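Local coordinates for deoxyuridine 5'-triphosphate nucleotidohydrolase (Entamoeba histolytica, PDB 3LQW), which probably hydrolyses dUTP to dUMP and diphosphate in a magnesium-dependent reaction, supplying the thymidylate precursor and keeping uracil out of DNA, at residues S71-P84 with V96-I109. Residues are numbered along the deposited sequence; the frame is centred on the assembly and turned at random. Where two conformers were deposited one is given.
Sequences SVQIPHQCYGRIAP and VGAGVIDEDYRGEI
Gln73 lays its CG over one face of the Arg106 guanidinium, 3.5 Å from NH2, with the side-chain amide only 12° from parallel to it. Asp104 O lies over the opposite face, and Glu103 O sits at the edge, in plane, where it accepts from both NH1 and NH2. Asn149 of the third subunit reaches both side chains, its backbone N to Gln73 OE1 and its OD1 to Arg106 NH2, so this layered group of the antiparallel, mainly beta dUTPase fold also lies at a subunit boundary of the trimer. The His76 ring carries Gln77 CG on one face; at its edge, in the ring plane, ND1 donates to the syn lone pair of Glu103 OE2 (2.7 Å, nearly straight at 174°). Ring and carboxylate planes are close to perpendicular. Glu103 spans the gap because its chain is extended, with CG anti to the backbone N (chi1 165°); OE1 receives Gln77 N from above the carboxylate plane at 3.0 Å and also bonds Tyr139, so three hydrogen bonds hold the carboxylate. Further along, 78-83 pairs antiparallel with the short strand 100-101 through reciprocal Gly80–Ile101 bonds. Ile101 CG2 meets Val72 CG2 at 4.0 Å, and Ile101 CG1 meets Ile82 CD1 at 4.1 Å, linking strand 63-73 to 78-83. Between the carboxylate and the strand pair, a water donates to Cys78 O at 2.9 Å and accepts from Glu103 N at 2.8 Å.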
ATOM      1  N   SER A  71       5.761  -1.271 -20.591  1.00 12.13           N
ATOM      2  CA  SER A  71       4.462  -0.724 -20.354  1.00 12.15           C
ATOM      3  C   SER A  71       3.464  -1.849 -20.273  1.00 12.36           C
ATOM      4  O   SER A  71       3.714  -2.958 -20.762  1.00 12.69           O
ATOM      5  CB  SER A  71       4.069   0.281 -21.412  1.00 12.93           C
ATOM      6  OG  SER A  71       4.061  -0.309 -22.668  1.00 15.32           O
ATOM      7  N   VAL A  72       2.309  -1.587 -19.664  1.00 11.90           N
ATOM      8  CA  VAL A  72       1.287  -2.593 -19.474  1.00 11.78           C
ATOM      9  C   VAL A  72      -0.118  -2.103 -19.742  1.00 12.76           C
ATOM     10  O   VAL A  72      -0.408  -0.891 -19.677  1.00 13.76           O
ATOM     11  CB  VAL A  72       1.333  -3.207 -18.047  1.00 11.87           C
ATOM     12  CG1 VAL A  72       2.710  -3.758 -17.750  1.00 13.57           C
ATOM     13  CG2 VAL A  72       0.889  -2.201 -16.975  1.00 12.69           C
ATOM     14  N   GLN A  73      -1.007  -3.067 -19.995  1.00 12.13           N
ATOM     15  CA  GLN A  73      -2.451  -2.861 -20.053  1.00 12.56           C
ATOM     16  C   GLN A  73      -3.073  -3.766 -19.002  1.00 12.47           C
ATOM     17  O   GLN A  73      -3.109  -4.982 -19.158  1.00 12.65           O
ATOM     18  CB  GLN A  73      -2.963  -3.143 -21.444  1.00 14.95           C
ATOM     19  CG  GLN A  73      -4.415  -2.910 -21.639  1.00 18.75           C
ATOM     20  CD  GLN A  73      -4.799  -3.031 -23.129  1.00 22.97           C
ATOM     21  OE1 GLN A  73      -4.025  -2.646 -24.008  1.00 26.88           O
ATOM     22  NE2 GLN A  73      -5.965  -3.592 -23.402  1.00 30.49           N
ATOM     23  N   ILE A  74      -3.501  -3.156 -17.900  1.00 13.25           N
ATOM     24  CA  ILE A  74      -4.112  -3.834 -16.752  0.60 12.77           C
ATOM     25  C   ILE A  74      -5.531  -4.306 -17.154  1.00 13.10           C
ATOM     26  O   ILE A  74      -6.221  -3.575 -17.842  1.00 14.29           O
ATOM     27  CB  ILE A  74      -4.242  -2.840 -15.515  0.60 12.63           C
ATOM     28  CG1 ILE A  74      -2.924  -2.158 -15.035  0.60 12.37           C
ATOM     29  CG2 ILE A  74      -4.871  -3.542 -14.320  0.60 14.35           C
ATOM     30  CD1 ILE A  74      -1.837  -3.053 -14.395  0.60 12.97           C
ATOM     31  N   PRO A  75      -5.988  -5.477 -16.665  1.00 13.54           N
ATOM     32  CA  PRO A  75      -7.381  -5.889 -16.927  1.00 15.18           C
ATOM     33  C   PRO A  75      -8.405  -4.901 -16.381  1.00 14.88           C
ATOM     34  O   PRO A  75      -8.180  -4.171 -15.410  1.00 14.39           O
ATOM     35  CB  PRO A  75      -7.523  -7.222 -16.201  1.00 16.84           C
ATOM     36  CG  PRO A  75      -6.260  -7.613 -15.746  1.00 17.04           C
ATOM     37  CD  PRO A  75      -5.223  -6.552 -16.021  1.00 13.96           C
ATOM     38  N   HIS A  76      -9.586  -4.945 -16.970  1.00 15.84           N
ATOM     39  CA  HIS A  76     -10.674  -4.068 -16.631  1.00 15.71           C
ATOM     40  C   HIS A  76     -11.092  -4.174 -15.152  1.00 14.52           C
ATOM     41  O   HIS A  76     -11.155  -5.249 -14.589  1.00 15.08           O
ATOM     42  CB  HIS A  76     -11.863  -4.362 -17.543  1.00 17.69           C
ATOM     43  CG  HIS A  76     -12.948  -3.339 -17.482  1.00 20.65           C
ATOM     44  ND1 HIS A  76     -12.704  -1.981 -17.534  1.00 22.92           N
ATOM     45  CD2 HIS A  76     -14.288  -3.480 -17.361  1.00 23.96           C
ATOM     46  CE1 HIS A  76     -13.854  -1.333 -17.448  1.00 25.10           C
ATOM     47  NE2 HIS A  76     -14.826  -2.220 -17.327  1.00 25.19           N
ATOM     48  N   GLN A  77     -11.407  -3.017 -14.565  1.00 13.91           N
ATOM     49  CA  GLN A  77     -11.875  -2.913 -13.185  1.00 13.91           C
ATOM     50  C   GLN A  77     -10.813  -3.364 -12.170  1.00 12.91           C
ATOM     51  O   GLN A  77     -11.124  -3.775 -11.062  1.00 12.25           O
ATOM     52  CB  GLN A  77     -13.216  -3.622 -12.992  1.00 15.54           C
ATOM     53  CG  GLN A  77     -14.337  -2.915 -13.778  1.00 18.87           C
ATOM     54  CD  GLN A  77     -15.612  -3.697 -13.861  1.00 24.57           C
ATOM     55  OE1 GLN A  77     -15.635  -4.925 -13.700  1.00 29.41           O
ATOM     56  NE2 GLN A  77     -16.680  -2.992 -14.185  1.00 27.97           N
ATOM     57  N   CYS A  78      -9.554  -3.242 -12.581  1.00 12.23           N
ATOM     58  CA  CYS A  78      -8.407  -3.491 -11.720  1.00 11.05           C
ATOM     59  C   CYS A  78      -7.458  -2.330 -11.878  1.00 10.74           C
ATOM     60  O   CYS A  78      -7.536  -1.542 -12.826  1.00 12.13           O
ATOM     61  CB  CYS A  78      -7.692  -4.779 -12.114  1.00 11.58           C
ATOM     62  SG  CYS A  78      -8.700  -6.288 -11.959  1.00 12.64           S
ATOM     63  N   TYR A  79      -6.485  -2.254 -10.971  1.00 10.52           N
ATOM     64  CA  TYR A  79      -5.296  -1.441 -11.184  1.00 10.33           C
ATOM     65  C   TYR A  79      -4.061  -2.244 -10.757  1.00  9.38           C
ATOM     66  O   TYR A  79      -4.198  -3.289 -10.123  1.00 10.40           O
ATOM     67  CB  TYR A  79      -5.392  -0.082 -10.477  1.00 10.90           C
ATOM     68  CG  TYR A  79      -5.017  -0.120  -9.033  1.00 11.09           C
ATOM     69  CD1 TYR A  79      -5.876  -0.652  -8.102  1.00 11.05           C
ATOM     70  CD2 TYR A  79      -3.803   0.368  -8.584  1.00 10.96           C
ATOM     71  CE1 TYR A  79      -5.562  -0.697  -6.758  1.00 10.93           C
ATOM     72  CE2 TYR A  79      -3.465   0.312  -7.226  1.00 10.57           C
ATOM     73  CZ  TYR A  79      -4.341  -0.247  -6.315  1.00 10.22           C
ATOM     74  OH  TYR A  79      -4.005  -0.257  -4.993  1.00 10.92           O
ATOM     75  N   GLY A  80      -2.891  -1.762 -11.125  1.00  9.92           N
ATOM     76  CA  GLY A  80      -1.655  -2.378 -10.699  1.00  9.63           C
ATOM     77  C   GLY A  80      -1.074  -1.575  -9.547  1.00  9.06           C
ATOM     78  O   GLY A  80      -0.744  -0.415  -9.706  1.00 10.41           O
ATOM     79  N   ARG A  81      -0.931  -2.224  -8.413  1.00  9.39           N
ATOM     80  CA  ARG A  81      -0.292  -1.603  -7.259  1.00 10.14           C
ATOM     81  C   ARG A  81       1.143  -2.046  -7.192  1.00 10.35           C
ATOM     82  O   ARG A  81       1.451  -3.229  -7.220  1.00 10.73           O
ATOM     83  CB  ARG A  81      -0.976  -2.006  -5.964  1.00 10.26           C
ATOM     84  CG  ARG A  81      -0.419  -1.233  -4.732  1.00 10.83           C
ATOM     85  CD  ARG A  81      -1.102  -1.570  -3.460  1.00 11.17           C
ATOM     86  NE  ARG A  81      -0.797  -2.929  -2.977  1.00 10.57           N
ATOM     87  CZ  ARG A  81       0.242  -3.227  -2.197  1.00 10.96           C
ATOM     88  NH1 ARG A  81       1.158  -2.304  -1.899  1.00 12.45           N
ATOM     89  NH2 ARG A  81       0.366  -4.433  -1.674  1.00 12.42           N
ATOM     90  N   ILE A  82       2.019  -1.059  -7.049  1.00 11.94           N
ATOM     91  CA  ILE A  82       3.410  -1.320  -6.845  1.00 13.07           C
ATOM     92  C   ILE A  82       3.648  -1.630  -5.367  1.00 12.33           C
ATOM     93  O   ILE A  82       3.235  -0.852  -4.487  1.00 16.89           O
ATOM     94  CB  ILE A  82       4.183  -0.031  -7.121  1.00 16.03           C
ATOM     95  CG1 ILE A  82       3.858   0.474  -8.532  1.00 18.74           C
ATOM     96  CG2 ILE A  82       5.602  -0.221  -6.776  1.00 19.29           C
ATOM     97  CD1 ILE A  82       4.108  -0.500  -9.479  1.00 17.85           C
ATOM     98  N   ALA A  83       4.256  -2.781  -5.106  1.00 10.16           N
ATOM     99  CA  ALA A  83       4.531  -3.249  -3.740  1.00  9.76           C
ATOM    100  C   ALA A  83       5.996  -3.568  -3.561  1.00  9.57           C
ATOM    101  O   ALA A  83       6.700  -3.920  -4.505  1.00 10.15           O
ATOM    102  CB  ALA A  83       3.691  -4.477  -3.395  1.00 11.89           C
ATOM    103  N   PRO A  84       6.526  -3.448  -2.327  1.00  9.17           N
ATOM    104  CA  PRO A  84       7.928  -3.751  -2.086  1.00 10.18           C
ATOM    105  C   PRO A  84       8.195  -5.243  -2.045  1.00 11.30           C
ATOM    106  O   PRO A  84       7.372  -6.030  -1.588  1.00 15.51           O
ATOM    107  CB  PRO A  84       8.186  -3.115  -0.692  1.00 10.98           C
ATOM    108  CG  PRO A  84       6.888  -2.735  -0.172  1.00 13.10           C
ATOM    109  CD  PRO A  84       5.839  -3.016  -1.101  1.00 10.32           C
ATOM    110  N   VAL A  96       9.141   0.997  -1.341  1.00  7.64           N
ATOM    111  CA  VAL A  96       8.659   1.432  -2.637  1.00  9.66           C
ATOM    112  C   VAL A  96       7.475   2.266  -2.462  1.00 10.69           C
ATOM    113  O   VAL A  96       6.557   1.817  -1.730  1.00 13.02           O
ATOM    114  CB  VAL A  96       8.310   0.199  -3.570  1.00 13.33           C
ATOM    115  CG1 VAL A  96       7.752   0.672  -4.898  1.00 18.68           C
ATOM    116  CG2 VAL A  96       9.568  -0.697  -3.706  1.00 19.14           C
ATOM    117  N   GLY A  97       7.317   3.390  -3.127  0.60 11.23           N
ATOM    118  CA  GLY A  97       5.945   3.990  -3.015  0.60 10.91           C
ATOM    119  C   GLY A  97       4.775   3.107  -3.477  0.60 10.93           C
ATOM    120  O   GLY A  97       4.905   2.559  -4.590  0.60 12.33           O
ATOM    121  N   ALA A  98       3.651   3.015  -2.687  0.60  8.98           N
ATOM    122  CA  ALA A  98       2.547   2.168  -3.116  0.60 11.11           C
ATOM    123  C   ALA A  98       1.632   2.822  -4.113  0.60 11.31           C
ATOM    124  O   ALA A  98       0.436   2.909  -3.879  0.60 10.40           O
ATOM    125  CB  ALA A  98       1.785   1.726  -1.958  0.60 11.72           C
ATOM    126  N   GLY A  99       2.212   3.163  -5.247  0.60 12.59           N
ATOM    127  CA  GLY A  99       1.525   3.869  -6.281  0.60 12.58           C
ATOM    128  C   GLY A  99       0.584   3.002  -7.064  0.60 14.57           C
ATOM    129  O   GLY A  99       0.187   1.889  -6.705  0.60 15.01           O
ATOM    130  N   VAL A 100       0.257   3.534  -8.182  1.00 15.90           N
ATOM    131  CA  VAL A 100      -0.999   3.168  -8.820  1.00 16.15           C
ATOM    132  C   VAL A 100      -0.691   3.238 -10.267  1.00 14.36           C
ATOM    133  O   VAL A 100      -0.373   4.298 -10.798  1.00 15.79           O
ATOM    134  CB  VAL A 100      -2.284   4.165  -8.556  1.00 17.43           C
ATOM    135  CG1 VAL A 100      -3.431   3.896  -9.506  1.00 21.38           C
ATOM    136  CG2 VAL A 100      -2.698   4.127  -7.112  1.00 21.94           C
ATOM    137  N   ILE A 101      -0.848   2.107 -10.913  1.00 13.58           N
ATOM    138  CA  ILE A 101      -0.807   1.990 -12.363  1.00 13.30           C
ATOM    139  C   ILE A 101      -2.252   1.805 -12.799  1.00 14.02           C
ATOM    140  O   ILE A 101      -2.867   0.744 -12.581  1.00 14.01           O
ATOM    141  CB  ILE A 101       0.091   0.815 -12.846  1.00 12.78           C
ATOM    142  CG1 ILE A 101       1.520   0.938 -12.284  1.00 14.47           C
ATOM    143  CG2 ILE A 101       0.101   0.751 -14.390  1.00 15.31           C
ATOM    144  CD1 ILE A 101       2.263   2.259 -12.652  1.00 19.37           C
ATOM    145  N   ASP A 102      -2.807   2.845 -13.416  1.00 14.75           N
ATOM    146  CA  ASP A 102      -4.163   2.837 -13.850  1.00 15.75           C
ATOM    147  C   ASP A 102      -4.359   1.918 -15.063  1.00 15.21           C
ATOM    148  O   ASP A 102      -3.455   1.745 -15.875  1.00 14.50           O
ATOM    149  CB  ASP A 102      -4.539   4.303 -14.179  1.00 16.91           C
ATOM    150  CG  ASP A 102      -4.300   5.294 -12.978  1.00 22.02           C
ATOM    151  OD1 ASP A 102      -4.824   5.042 -11.887  1.00 22.76           O
ATOM    152  OD2 ASP A 102      -3.585   6.323 -13.124  1.00 28.18           O
ATOM    153  N   GLU A 103      -5.555   1.377 -15.208  1.00 16.50           N
ATOM    154  CA  GLU A 103      -5.934   0.561 -16.346  1.00 18.51           C
ATOM    155  C   GLU A 103      -5.778   1.284 -17.720  1.00 17.59           C
ATOM    156  O   GLU A 103      -5.605   0.628 -18.757  1.00 19.27           O
ATOM    157  CB  GLU A 103      -7.362   0.073 -16.070  1.00 21.35           C
ATOM    158  CG  GLU A 103      -8.097  -0.464 -17.153  1.00 23.74           C
ATOM    159  CD  GLU A 103      -9.595  -0.635 -16.888  1.00 21.38           C
ATOM    160  OE1 GLU A 103     -10.181  -0.587 -15.752  1.00 17.04           O
ATOM    161  OE2 GLU A 103     -10.196  -0.923 -17.903  1.00 22.31           O
ATOM    162  N   ASP A 104      -5.836   2.623 -17.696  1.00 17.90           N
ATOM    163  CA  ASP A 104      -5.678   3.456 -18.891  0.60 18.04           C
ATOM    164  C   ASP A 104      -4.253   3.958 -19.104  1.00 17.56           C
ATOM    165  O   ASP A 104      -3.979   4.626 -20.095  1.00 20.38           O
ATOM    166  CB  ASP A 104      -6.736   4.616 -18.951  0.60 18.33           C
ATOM    167  CG  ASP A 104      -6.818   5.512 -17.661  0.60 19.16           C
ATOM    168  OD1 ASP A 104      -5.978   5.415 -16.757  0.60 20.27           O
ATOM    169  OD2 ASP A 104      -7.777   6.348 -17.571  0.60 22.59           O
ATOM    170  N   TYR A 105      -3.320   3.626 -18.212  1.00 15.26           N
ATOM    171  CA  TYR A 105      -1.967   4.137 -18.321  1.00 14.97           C
ATOM    172  C   TYR A 105      -1.144   3.330 -19.314  1.00 14.17           C
ATOM    173  O   TYR A 105      -1.102   2.099 -19.234  1.00 14.82           O
ATOM    174  CB  TYR A 105      -1.298   4.134 -16.950  1.00 15.66           C
ATOM    175  CG  TYR A 105       0.123   4.695 -16.959  1.00 15.76           C
ATOM    176  CD1 TYR A 105       0.380   6.045 -17.241  1.00 20.14           C
ATOM    177  CD2 TYR A 105       1.204   3.866 -16.719  1.00 16.18           C
ATOM    178  CE1 TYR A 105       1.715   6.512 -17.260  1.00 20.87           C
ATOM    179  CE2 TYR A 105       2.491   4.319 -16.708  1.00 18.22           C
ATOM    180  CZ  TYR A 105       2.752   5.616 -17.000  1.00 20.60           C
ATOM    181  OH  TYR A 105       4.079   6.014 -16.995  1.00 25.11           O
ATOM    182  N   ARG A 106      -0.468   4.037 -20.227  1.00 14.29           N
ATOM    183  CA  ARG A 106       0.301   3.390 -21.292  1.00 15.18           C
ATOM    184  C   ARG A 106       1.765   3.816 -21.322  1.00 15.85           C
ATOM    185  O   ARG A 106       2.504   3.456 -22.231  1.00 17.77           O
ATOM    186  CB  ARG A 106      -0.348   3.653 -22.665  1.00 16.22           C
ATOM    187  CG  ARG A 106      -1.760   3.084 -22.797  1.00 15.74           C
ATOM    188  CD  ARG A 106      -1.774   1.554 -22.889  1.00 16.07           C
ATOM    189  NE  ARG A 106      -3.154   1.096 -22.899  1.00 17.56           N
ATOM    190  CZ  ARG A 106      -3.904   0.820 -21.837  1.00 17.63           C
ATOM    191  NH1 ARG A 106      -3.386   0.829 -20.612  1.00 17.33           N
ATOM    192  NH2 ARG A 106      -5.189   0.501 -21.989  1.00 20.93           N
ATOM    193  N   GLY A 107       2.192   4.554 -20.318  1.00 15.31           N
ATOM    194  CA  GLY A 107       3.583   4.894 -20.139  1.00 15.34           C
ATOM    195  C   GLY A 107       4.399   3.762 -19.543  1.00 13.44           C
ATOM    196  O   GLY A 107       3.858   2.734 -19.155  1.00 14.08           O
ATOM    197  N   GLU A 108       5.712   3.939 -19.520  1.00 13.59           N
ATOM    198  CA  GLU A 108       6.608   2.966 -18.889  1.00 13.37           C
ATOM    199  C   GLU A 108       6.330   2.863 -17.399  1.00 12.57           C
ATOM    200  O   GLU A 108       6.058   3.872 -16.735  1.00 14.08           O
ATOM    201  CB  GLU A 108       8.044   3.409 -19.086  1.00 13.82           C
ATOM    202  CG  GLU A 108       9.082   2.418 -18.580  1.00 14.99           C
ATOM    203  CD  GLU A 108      10.504   2.735 -18.939  1.00 16.22           C
ATOM    204  OE1 GLU A 108      10.746   3.785 -19.545  1.00 19.82           O
ATOM    205  OE2 GLU A 108      11.386   1.957 -18.554  1.00 18.82           O
ATOM    206  N   ILE A 109       6.380   1.642 -16.871  1.00 12.09           N
ATOM    207  CA  ILE A 109       6.321   1.470 -15.427  0.50 12.50           C
ATOM    208  C   ILE A 109       7.684   1.831 -14.863  1.00 11.91           C
ATOM    209  O   ILE A 109       8.722   1.267 -15.223  1.00 12.36           O
ATOM    210  CB  ILE A 109       5.928   0.055 -15.042  0.50 13.07           C
ATOM    211  CG1 ILE A 109       4.658  -0.339 -15.803  0.50 13.81           C
ATOM    212  CG2 ILE A 109       5.761  -0.027 -13.493  0.50 13.38           C
ATOM    213  CD1 ILE A 109       3.584   0.688 -15.559  0.50 14.70           C
TER
HETATM  214  O   HOH W   1       2.935   1.686 -24.340  1.00 23.40           O
HETATM  215  O   HOH W   2      -2.596  -0.300 -17.792  1.00 13.92           O
HETATM  216  O   HOH W   3       1.727   1.055 -18.571  1.00 14.09           O
HETATM  217  O   HOH W   4      -7.330   1.326 -13.028  1.00 19.84           O
HETATM  218  O   HOH W   5       4.548  -0.137  -2.094  1.00 18.41           O